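Local coordinates for protein putative 5-dehydro-2-deoxygluconokinase (Bacillus halodurans C-125, PDB 2QCV) that probably phosphorylates 5-dehydro-2-deoxy-D-gluconate with ATP, a step of myo-inositol breakdown, as a kinase of the PfkB family, at residues E133-V144 / L164-E175; T104-I114 / T263-A271. All blocks are in the same frame, centred on the assembly; numbering follows the deposited sequence. Where two conformers were deposited one is given.

Contact 1. Residues E133-V144 / L164-E175; sequences EAYIRRSKLLLV and LAKRNDVKVVFE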
loop_
_atom_site.group_PDB
_atom_site.type_symbol
_atom_site.label_atom_id
_atom_site.label_comp_id
_atom_site.label_asym_id
_atom_site.label_seq_id
_atom_site.Cartn_x
_atom_site.Cartn_y
_atom_site.Cartn_z
ATOM N N GLU A 133 -19.672 -9.225 -22.429
ATOM C CA GLU A 133 -20.581 -8.644 -23.434
ATOM C C GLU A 133 -21.787 -9.502 -23.749
ATOM O O GLU A 133 -22.881 -8.948 -23.937
ATOM C CB GLU A 133 -19.818 -8.291 -24.712
ATOM C CG GLU A 133 -20.631 -7.563 -25.752
ATOM C CD GLU A 133 -19.757 -6.962 -26.830
ATOM O OE1 GLU A 133 -18.504 -7.209 -26.795
ATOM O OE2 GLU A 133 -20.305 -6.207 -27.647
ATOM N N ALA A 134 -21.604 -10.844 -23.782
ATOM C CA ALA A 134 -22.688 -11.786 -24.071
ATOM C C ALA A 134 -23.780 -11.747 -23.010
ATOM O O ALA A 134 -24.940 -12.014 -23.306
ATOM C CB ALA A 134 -22.137 -13.243 -24.226
ATOM N N TYR A 135 -23.421 -11.342 -21.794
ATOM C CA TYR A 135 -24.381 -11.248 -20.706
ATOM C C TYR A 135 -25.109 -9.930 -20.803
ATOM O O TYR A 135 -26.324 -9.879 -20.822
ATOM C CB TYR A 135 -23.658 -11.319 -19.388
ATOM C CG TYR A 135 -24.530 -11.455 -18.173
ATOM C CD1 TYR A 135 -25.481 -12.439 -18.066
ATOM C CD2 TYR A 135 -24.368 -10.595 -17.091
ATOM C CE1 TYR A 135 -26.231 -12.580 -16.889
ATOM C CE2 TYR A 135 -25.128 -10.725 -15.960
ATOM C CZ TYR A 135 -26.030 -11.725 -15.848
ATOM O OH TYR A 135 -26.733 -11.833 -14.665
ATOM N N ILE A 136 -24.355 -8.851 -20.879
ATOM C CA ILE A 136 -24.944 -7.503 -20.979
ATOM C C ILE A 136 -25.953 -7.368 -22.124
ATOM O O ILE A 136 -27.050 -6.832 -21.952
ATOM C CB ILE A 136 -23.812 -6.436 -21.105
ATOM C CG1 ILE A 136 -23.018 -6.357 -19.798
ATOM C CG2 ILE A 136 -24.361 -5.057 -21.532
ATOM C CD1 ILE A 136 -21.739 -5.439 -19.868
ATOM N N ARG A 137 -25.627 -7.905 -23.294
ATOM C CA ARG A 137 -26.525 -7.769 -24.424
ATOM C C ARG A 137 -27.880 -8.482 -24.321
ATOM O O ARG A 137 -28.731 -8.242 -25.157
ATOM C CB ARG A 137 -25.841 -8.160 -25.713
ATOM C CG ARG A 137 -25.591 -9.598 -25.846
ATOM C CD ARG A 137 -24.708 -9.825 -27.067
ATOM N NE ARG A 137 -24.467 -11.243 -27.242
ATOM C CZ ARG A 137 -23.376 -11.762 -27.817
ATOM N NH1 ARG A 137 -22.395 -10.987 -28.280
ATOM N NH2 ARG A 137 -23.254 -13.077 -27.902
ATOM N N ARG A 138 -28.068 -9.318 -23.303
ATOM C CA ARG A 138 -29.351 -9.992 -23.051
ATOM C C ARG A 138 -30.311 -9.163 -22.240
ATOM O O ARG A 138 -31.386 -9.632 -21.872
ATOM C CB ARG A 138 -29.079 -11.263 -22.263
ATOM C CG ARG A 138 -28.083 -12.110 -22.975
ATOM C CD ARG A 138 -28.267 -13.547 -22.725
ATOM N NE ARG A 138 -27.576 -14.035 -21.579
ATOM C CZ ARG A 138 -28.110 -14.789 -20.618
ATOM N NH1 ARG A 138 -29.396 -15.138 -20.585
ATOM N NH2 ARG A 138 -27.326 -15.180 -19.653
ATOM N N SER A 139 -29.918 -7.940 -21.937
ATOM C CA SER A 139 -30.720 -7.046 -21.085
ATOM C C SER A 139 -31.268 -5.801 -21.805
ATOM O O SER A 139 -30.659 -5.263 -22.723
ATOM C CB SER A 139 -29.910 -6.602 -19.874
ATOM O OG SER A 139 -30.749 -5.944 -18.923
ATOM N N LYS A 140 -32.424 -5.352 -21.354
ATOM C CA LYS A 140 -32.989 -4.069 -21.750
ATOM C C LYS A 140 -32.166 -2.893 -21.279
ATOM O O LYS A 140 -31.936 -1.928 -22.045
ATOM C CB LYS A 140 -34.424 -3.953 -21.191
ATOM C CG LYS A 140 -35.418 -4.931 -21.778
ATOM C CD LYS A 140 -36.854 -4.661 -21.243
ATOM C CE LYS A 140 -37.717 -5.873 -21.533
ATOM N NZ LYS A 140 -39.154 -5.597 -21.330
ATOM N N LEU A 141 -31.709 -2.984 -20.025
ATOM C CA LEU A 141 -31.033 -1.878 -19.291
ATOM C C LEU A 141 -29.767 -2.386 -18.595
ATOM O O LEU A 141 -29.729 -3.520 -18.105
ATOM C CB LEU A 141 -31.918 -1.341 -18.142
ATOM C CG LEU A 141 -33.363 -0.910 -18.359
ATOM C CD1 LEU A 141 -34.015 -0.503 -17.077
ATOM C CD2 LEU A 141 -33.464 0.209 -19.370
ATOM N N LEU A 142 -28.781 -1.497 -18.489
ATOM C CA LEU A 142 -27.628 -1.654 -17.610
ATOM C C LEU A 142 -27.696 -0.562 -16.567
ATOM O O LEU A 142 -27.699 0.617 -16.898
ATOM C CB LEU A 142 -26.305 -1.554 -18.372
ATOM C CG LEU A 142 -25.017 -1.651 -17.515
ATOM C CD1 LEU A 142 -24.794 -3.125 -17.056
ATOM C CD2 LEU A 142 -23.795 -1.081 -18.228
ATOM N N LEU A 143 -27.780 -0.960 -15.310
ATOM C CA LEU A 143 -27.823 -0.018 -14.205
ATOM C C LEU A 143 -26.401 0.090 -13.630
ATOM O O LEU A 143 -25.812 -0.882 -13.160
ATOM C CB LEU A 143 -28.820 -0.497 -13.133
ATOM C CG LEU A 143 -29.131 0.414 -11.921
ATOM C CD1 LEU A 143 -27.948 0.678 -11.004
ATOM C CD2 LEU A 143 -29.769 1.707 -12.330
ATOM N N VAL A 144 -25.861 1.277 -13.705
ATOM C CA VAL A 144 -24.528 1.596 -13.195
ATOM C C VAL A 144 -24.680 2.414 -11.921
ATOM O O VAL A 144 -25.412 3.405 -11.930
ATOM C CB VAL A 144 -23.792 2.434 -14.223
ATOM C CG1 VAL A 144 -22.440 2.931 -13.646
ATOM C CG2 VAL A 144 -23.632 1.615 -15.551
ATOM N N LEU A 164 -19.946 -1.625 -23.839
ATOM C CA LEU A 164 -20.558 -2.838 -24.326
ATOM C C LEU A 164 -22.068 -2.700 -24.371
ATOM O O LEU A 164 -22.703 -3.089 -25.365
ATOM C CB LEU A 164 -20.123 -4.025 -23.422
ATOM C CG LEU A 164 -18.820 -4.719 -23.759
ATOM C CD1 LEU A 164 -17.694 -3.746 -24.071
ATOM C CD2 LEU A 164 -18.463 -5.637 -22.589
ATOM N N ALA A 165 -22.663 -2.085 -23.335
ATOM C CA ALA A 165 -24.110 -1.816 -23.343
ATOM C C ALA A 165 -24.486 -0.972 -24.545
ATOM O O ALA A 165 -25.369 -1.313 -25.349
ATOM C CB ALA A 165 -24.558 -1.124 -22.014
ATOM N N LYS A 166 -23.795 0.135 -24.711
ATOM C CA LYS A 166 -24.164 1.075 -25.759
ATOM C C LYS A 166 -24.120 0.463 -27.156
ATOM O O LYS A 166 -25.010 0.716 -27.988
ATOM C CB LYS A 166 -23.290 2.314 -25.676
ATOM C CG LYS A 166 -23.710 3.234 -24.527
ATOM C CD LYS A 166 -22.635 4.195 -24.200
ATOM C CE LYS A 166 -22.507 5.334 -25.192
ATOM N NZ LYS A 166 -23.569 6.324 -24.983
ATOM N N ARG A 167 -23.104 -0.334 -27.422
ATOM C CA ARG A 167 -22.942 -0.947 -28.726
ATOM C C ARG A 167 -23.853 -2.143 -28.975
ATOM O O ARG A 167 -23.956 -2.576 -30.091
ATOM C CB ARG A 167 -21.514 -1.281 -29.014
ATOM C CG ARG A 167 -20.943 -2.470 -28.312
ATOM C CD ARG A 167 -19.442 -2.447 -28.544
ATOM N NE ARG A 167 -18.785 -3.648 -28.041
ATOM C CZ ARG A 167 -17.504 -3.691 -27.687
ATOM N NH1 ARG A 167 -16.737 -2.601 -27.755
ATOM N NH2 ARG A 167 -17.003 -4.806 -27.224
ATOM N N ASN A 168 -24.572 -2.588 -27.952
ATOM C CA ASN A 168 -25.573 -3.638 -28.067
ATOM C C ASN A 168 -27.005 -3.142 -27.835
ATOM O O ASN A 168 -27.919 -3.933 -27.595
ATOM C CB ASN A 168 -25.192 -4.751 -27.092
ATOM C CG ASN A 168 -24.032 -5.560 -27.606
ATOM O OD1 ASN A 168 -24.214 -6.405 -28.464
ATOM N ND2 ASN A 168 -22.829 -5.290 -27.093
ATOM N N ASP A 169 -27.193 -1.826 -27.893
ATOM C CA ASP A 169 -28.507 -1.229 -27.780
ATOM C C ASP A 169 -29.156 -1.573 -26.441
ATOM O O ASP A 169 -30.351 -1.844 -26.353
ATOM C CB ASP A 169 -29.366 -1.656 -28.986
ATOM C CG ASP A 169 -30.592 -0.829 -29.144
ATOM O OD1 ASP A 169 -30.528 0.364 -28.776
ATOM O OD2 ASP A 169 -31.614 -1.375 -29.627
ATOM N N VAL A 170 -28.326 -1.588 -25.407
ATOM C CA VAL A 170 -28.738 -1.776 -24.030
ATOM C C VAL A 170 -28.738 -0.370 -23.402
ATOM O O VAL A 170 -27.724 0.333 -23.427
ATOM C CB VAL A 170 -27.793 -2.710 -23.284
ATOM C CG1 VAL A 170 -28.216 -2.843 -21.821
ATOM C CG2 VAL A 170 -27.771 -4.098 -23.969
ATOM N N LYS A 171 -29.877 0.039 -22.855
ATOM C CA LYS A 171 -30.016 1.375 -22.277
ATOM C C LYS A 171 -29.187 1.482 -20.976
ATOM O O LYS A 171 -29.308 0.627 -20.092
ATOM C CB LYS A 171 -31.481 1.652 -21.973
ATOM C CG LYS A 171 -31.807 3.110 -21.701
ATOM C CD LYS A 171 -33.325 3.437 -21.871
ATOM C CE LYS A 171 -33.950 3.183 -23.279
ATOM N NZ LYS A 171 -33.471 4.083 -24.398
ATOM N N VAL A 172 -28.386 2.540 -20.861
ATOM C CA VAL A 172 -27.479 2.755 -19.704
ATOM C C VAL A 172 -28.160 3.711 -18.757
ATOM O O VAL A 172 -28.496 4.845 -19.141
ATOM C CB VAL A 172 -26.088 3.270 -20.143
ATOM C CG1 VAL A 172 -25.179 3.643 -18.914
ATOM C CG2 VAL A 172 -25.396 2.195 -21.040
ATOM N N VAL A 173 -28.420 3.197 -17.560
ATOM C CA VAL A 173 -29.040 3.946 -16.494
ATOM C C VAL A 173 -28.017 4.194 -15.400
ATOM O O VAL A 173 -27.451 3.245 -14.803
ATOM C CB VAL A 173 -30.296 3.215 -15.902
ATOM C CG1 VAL A 173 -30.933 4.092 -14.800
ATOM C CG2 VAL A 173 -31.316 2.789 -16.974
ATOM N N PHE A 174 -27.745 5.470 -15.138
ATOM C CA PHE A 174 -26.715 5.856 -14.177
ATOM C C PHE A 174 -27.403 6.370 -12.922
ATOM O O PHE A 174 -28.062 7.412 -12.953
ATOM C CB PHE A 174 -25.809 6.937 -14.797
ATOM C CG PHE A 174 -24.619 7.352 -13.944
ATOM C CD1 PHE A 174 -24.015 6.510 -12.989
ATOM C CD2 PHE A 174 -24.082 8.627 -14.124
ATOM C CE1 PHE A 174 -22.908 6.962 -12.276
ATOM C CE2 PHE A 174 -22.980 9.069 -13.408
ATOM C CZ PHE A 174 -22.424 8.257 -12.476
ATOM N N GLU A 175 -27.221 5.621 -11.830
ATOM C CA GLU A 175 -27.730 5.986 -10.529
ATOM C C GLU A 175 -26.602 6.615 -9.734
ATOM O O GLU A 175 -25.600 5.964 -9.434
ATOM C CB GLU A 175 -28.302 4.743 -9.843
ATOM C CG GLU A 175 -29.543 5.010 -9.032
ATOM C CD GLU A 175 -29.285 5.824 -7.817
ATOM O OE1 GLU A 175 -28.135 5.855 -7.348
ATOM O OE2 GLU A 175 -30.242 6.410 -7.298
HETATM O O HOH W 1 -22.509 -8.328 -29.170
HETATM O O HOH W 2 -28.572 -6.668 -27.457
#
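L142 and V173 meet in the tightly packed part of this contact, where strands 141-144 and 171-175 run parallel with their segment axes 22° apart. The backbone bonds alternate along the pair, L142 N to K171 O (2.7 Å) being followed by V173 N to L142 O, V144 N to V173 O and E175 N to V144 O. With helix 154-167 as the crossover, the strands form a beta-alpha-beta unit in the central sheet of the ribokinase-like fold. On one face the CD2 methyl of L143 presses on CG1 of V173 at 3.6 Å, and L141 and L143 both reach L280 of helix 271-284. On the other, CD2 of L142 meets CB of A165, which CG2 of I136 also touches at 4.0 Å. V170 fills the bend between helix and strand, its CG2 3.4 Å from S139 O.

The far end is polar and more open to solvent. E133 holds CG anti to its nitrogen (chi1 -174°) and stays extended, which carries the carboxylate past L164 to the last turn of the helix. There R167 grips it side-on, NH2 to OE1 at 2.9 Å and NE to OE2 at 3.0 Å, although both nitrogens come from above the carboxylate plane. N168 ND2 adds a bond to OE2 of E133 (2.7 Å) from the anti side, its amide nearly perpendicular to the carboxylate; the same ND2 also bonds L164 O. Two waters span R137 and N168, one joining R137 NH1 to N168 OD1, the other their backbone carbonyl oxygens. With an alanine in place of E133, R167 would probably lose its carboxylate mate and the N168 amide one of the bonds that fix its rotation. Three N-H donors, two from a guanidinium, would probably favour the ionised form of E133.

Contact 2. Residues T104-I114 / T263-A271; sequences TEIKSPEECSI and TKVLKTFGA
The F269 ring has T104 over one face: the CG2 methyl sits 4.0 Å from the ring centroid and 16° off the normal, a CH-pi contact displaced toward the rim on the CE2 side. At the edge, E105 O lies in the ring plane, 3.7 Å from CZ of F269, and CG1 of I106 is also near that plane, beside CE2. Three further neighbours approach obliquely: I114 CG1, 3.7 Å from F269 CE1; S113 O; and C112 CB, 3.5 Å from F269 CZ. The sulfur of C112, modelled in two conformers, adds a sulfur-aromatic contact that is correspondingly less certain. The ring gets there because CG of F269 stands beside its own nitrogen, anti to the carbonyl carbon (chi1 -41°), and points at the hairpin.

That hairpin, strands 101-106 and 111-117, belongs to the small four-stranded sheet that forms the lid in PfkB kinases. E105 and S113 exchange a pair of backbone bonds in it, and K107 and S108 both face E111 as a classic beta bulge. The opposing loop leads into the GAGD signature of the family, starting at G270 and A271, with G270 as N-cap of helix 271-284; in relatives this motif forms the anion hole and supplies the catalytic base.

Away from the ring the packing is against loop backbone. CG2 of I106 lies 3.3 Å from L266 O, while its CD1 rests on CB of K267, whose amine continues to V303 O in helix 289-305. P109 lays CB 3.2 Å from V265 O at the tip of the hairpin. No hydrogen bond crosses between the segments, and T268 N is buried with no partner in the model. On the far side of the hairpin, E105 OE2 bonds M33 N and also Q71 NE2 of the second subunit.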
loop_
_atom_site.group_PDB
_atom_site.type_symbol
_atom_site.label_atom_id
_atom_site.label_comp_id
_atom_site.label_asym_id
_atom_site.label_seq_id
_atom_site.Cartn_x
_atom_site.Cartn_y
_atom_site.Cartn_z
ATOM N N THR A 104 -25.650 -0.251 10.672
ATOM C CA THR A 104 -26.570 0.902 10.623
ATOM C C THR A 104 -26.864 1.376 12.018
ATOM O O THR A 104 -27.023 0.566 12.938
ATOM C CB THR A 104 -27.883 0.553 9.919
ATOM O OG1 THR A 104 -28.523 -0.487 10.667
ATOM C CG2 THR A 104 -27.609 0.113 8.496
ATOM N N GLU A 105 -26.825 2.698 12.193
ATOM C CA GLU A 105 -27.209 3.327 13.444
ATOM C C GLU A 105 -28.476 4.105 13.166
ATOM O O GLU A 105 -28.523 4.858 12.194
ATOM C CB GLU A 105 -26.146 4.315 13.919
ATOM C CG GLU A 105 -26.546 5.032 15.184
ATOM C CD GLU A 105 -25.469 5.960 15.680
ATOM O OE1 GLU A 105 -25.369 7.085 15.134
ATOM O OE2 GLU A 105 -24.707 5.544 16.582
ATOM N N ILE A 106 -29.474 3.917 14.022
ATOM C CA ILE A 106 -30.728 4.669 13.990
ATOM C C ILE A 106 -30.897 5.351 15.344
ATOM O O ILE A 106 -31.377 4.753 16.310
ATOM C CB ILE A 106 -31.930 3.731 13.697
ATOM C CG1 ILE A 106 -31.645 2.876 12.448
ATOM C CG2 ILE A 106 -33.217 4.531 13.439
ATOM C CD1 ILE A 106 -32.498 1.644 12.364
ATOM N N LYS A 107 -30.459 6.600 15.438
ATOM C CA LYS A 107 -30.587 7.312 16.695
ATOM C C LYS A 107 -32.054 7.709 16.926
ATOM O O LYS A 107 -32.543 7.701 18.067
ATOM C CB LYS A 107 -29.696 8.540 16.689
ATOM C CG LYS A 107 -28.266 8.246 17.124
ATOM C CD LYS A 107 -27.402 9.502 16.960
ATOM C CE LYS A 107 -26.246 9.497 17.933
ATOM N NZ LYS A 107 -25.268 10.556 17.576
ATOM N N SER A 108 -32.718 8.018 15.816
ATOM C CA SER A 108 -34.102 8.448 15.742
ATOM C C SER A 108 -34.497 8.374 14.260
ATOM O O SER A 108 -33.630 8.271 13.400
ATOM C CB SER A 108 -34.221 9.905 16.197
ATOM O OG SER A 108 -33.655 10.770 15.220
ATOM N N PRO A 109 -35.804 8.465 13.942
ATOM C CA PRO A 109 -36.191 8.552 12.530
ATOM C C PRO A 109 -35.395 9.583 11.701
ATOM O O PRO A 109 -35.110 9.327 10.521
ATOM C CB PRO A 109 -37.669 8.918 12.611
ATOM C CG PRO A 109 -38.128 8.211 13.835
ATOM C CD PRO A 109 -36.986 8.430 14.818
ATOM N N GLU A 110 -34.992 10.695 12.325
ATOM C CA GLU A 110 -34.279 11.780 11.633
ATOM C C GLU A 110 -32.767 11.685 11.692
ATOM O O GLU A 110 -32.103 12.528 11.102
ATOM C CB GLU A 110 -34.664 13.149 12.218
ATOM C CG GLU A 110 -36.169 13.432 12.288
ATOM C CD GLU A 110 -36.853 12.789 13.485
ATOM O OE1 GLU A 110 -36.164 12.517 14.501
ATOM O OE2 GLU A 110 -38.085 12.559 13.405
ATOM N N GLU A 111 -32.216 10.708 12.425
ATOM C CA GLU A 111 -30.770 10.573 12.556
ATOM C C GLU A 111 -30.354 9.116 12.329
ATOM O O GLU A 111 -30.321 8.327 13.270
ATOM C CB GLU A 111 -30.279 11.042 13.934
ATOM N N CYS A 112 -30.040 8.781 11.082
ATOM C CA CYS A 112 -29.553 7.448 10.693
ATOM C C CYS A 112 -28.214 7.586 9.978
ATOM O O CYS A 112 -28.021 8.532 9.212
ATOM C CB CYS A 112 -30.547 6.771 9.736
ATOM S SG CYS A 112 -32.254 6.565 10.319
ATOM N N SER A 113 -27.307 6.635 10.182
ATOM C CA SER A 113 -25.977 6.693 9.569
ATOM C C SER A 113 -25.389 5.286 9.532
ATOM O O SER A 113 -25.911 4.377 10.178
ATOM C CB SER A 113 -25.063 7.609 10.368
ATOM O OG SER A 113 -24.924 7.151 11.694
ATOM N N ILE A 114 -24.304 5.129 8.787
ATOM C CA ILE A 114 -23.699 3.831 8.587
ATOM C C ILE A 114 -22.235 3.921 9.035
ATOM O O ILE A 114 -21.530 4.901 8.711
ATOM C CB ILE A 114 -23.831 3.382 7.106
ATOM C CG1 ILE A 114 -25.245 2.867 6.830
ATOM C CG2 ILE A 114 -22.822 2.317 6.729
ATOM C CD1 ILE A 114 -25.582 2.756 5.342
ATOM N N THR A 263 -45.028 9.712 5.327
ATOM C CA THR A 263 -44.567 8.418 5.861
ATOM C C THR A 263 -44.112 8.513 7.313
ATOM O O THR A 263 -43.583 9.538 7.733
ATOM C CB THR A 263 -43.505 7.706 4.894
ATOM O OG1 THR A 263 -42.305 7.335 5.572
ATOM C CG2 THR A 263 -43.140 8.570 3.679
ATOM N N LYS A 264 -44.402 7.459 8.076
ATOM C CA LYS A 264 -43.872 7.304 9.449
ATOM C C LYS A 264 -42.496 6.667 9.317
ATOM O O LYS A 264 -42.373 5.471 9.178
ATOM C CB LYS A 264 -44.818 6.453 10.304
ATOM N N VAL A 265 -41.464 7.496 9.290
ATOM C CA VAL A 265 -40.116 7.041 8.980
ATOM C C VAL A 265 -39.525 6.255 10.163
ATOM O O VAL A 265 -39.626 6.685 11.324
ATOM C CB VAL A 265 -39.191 8.236 8.605
ATOM C CG1 VAL A 265 -37.785 7.750 8.215
ATOM C CG2 VAL A 265 -39.806 9.053 7.470
ATOM N N LEU A 266 -38.950 5.094 9.855
ATOM C CA LEU A 266 -38.138 4.323 10.814
ATOM C C LEU A 266 -36.636 4.491 10.528
ATOM O O LEU A 266 -35.876 4.842 11.438
ATOM C CB LEU A 266 -38.516 2.835 10.777
ATOM C CG LEU A 266 -40.009 2.493 10.950
ATOM C CD1 LEU A 266 -40.241 0.959 10.947
ATOM C CD2 LEU A 266 -40.634 3.129 12.201
ATOM N N LYS A 267 -36.232 4.254 9.272
ATOM C CA LYS A 267 -34.821 4.243 8.838
ATOM C C LYS A 267 -34.713 4.662 7.366
ATOM O O LYS A 267 -35.368 4.053 6.514
ATOM C CB LYS A 267 -34.258 2.810 8.965
ATOM C CG LYS A 267 -34.965 1.769 8.033
ATOM C CD LYS A 267 -35.323 0.435 8.701
ATOM C CE LYS A 267 -36.291 -0.415 7.827
ATOM N NZ LYS A 267 -37.726 0.059 7.801
ATOM N N THR A 268 -33.882 5.647 7.033
ATOM C CA THR A 268 -33.895 6.168 5.667
ATOM C C THR A 268 -33.041 5.409 4.664
ATOM O O THR A 268 -33.101 5.698 3.451
ATOM C CB THR A 268 -33.509 7.629 5.626
ATOM O OG1 THR A 268 -32.208 7.786 6.185
ATOM C CG2 THR A 268 -34.551 8.465 6.402
ATOM N N PHE A 269 -32.272 4.424 5.135
ATOM C CA PHE A 269 -31.413 3.668 4.222
ATOM C C PHE A 269 -32.277 2.995 3.170
ATOM O O PHE A 269 -33.385 2.552 3.455
ATOM C CB PHE A 269 -30.656 2.560 4.947
ATOM C CG PHE A 269 -30.134 2.964 6.276
ATOM C CD1 PHE A 269 -29.072 3.859 6.355
ATOM C CD2 PHE A 269 -30.725 2.477 7.447
ATOM C CE1 PHE A 269 -28.568 4.245 7.588
ATOM C CE2 PHE A 269 -30.241 2.865 8.698
ATOM C CZ PHE A 269 -29.155 3.740 8.771
ATOM N N GLY A 270 -31.755 2.885 1.967
ATOM C CA GLY A 270 -32.497 2.141 0.931
ATOM C C GLY A 270 -33.603 2.891 0.205
ATOM O O GLY A 270 -34.159 2.347 -0.748
ATOM N N ALA A 271 -33.952 4.106 0.657
ATOM C CA ALA A 271 -34.985 4.915 0.010
ATOM C C ALA A 271 -34.678 5.045 -1.473
ATOM O O ALA A 271 -35.554 4.878 -2.320
ATOM C CB ALA A 271 -35.086 6.332 0.667
#

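From the N terminus the chain lays down strands of both sheets, among them 12-17, 21-26, 38-44 and 61-67, before it reaches lid strands 101-106 and 111-117, which supply the earlier half of contact 2. It then passes into helix 133-136 and strand 139-145, and contact 1 closes a loop of only 19 residues when helix 154-167 leads back to strand 171-175. Later 263-271 returns to 104-114, closing a loop of 148 residues. The loops therefore nest, contact 1 within contact 2, and do not cross. Contact 1 joins neighbouring strands of the large sheet, whereas contact 2 ties the lid to the loop entering helix 271-284; their centres lie about 33 Å apart.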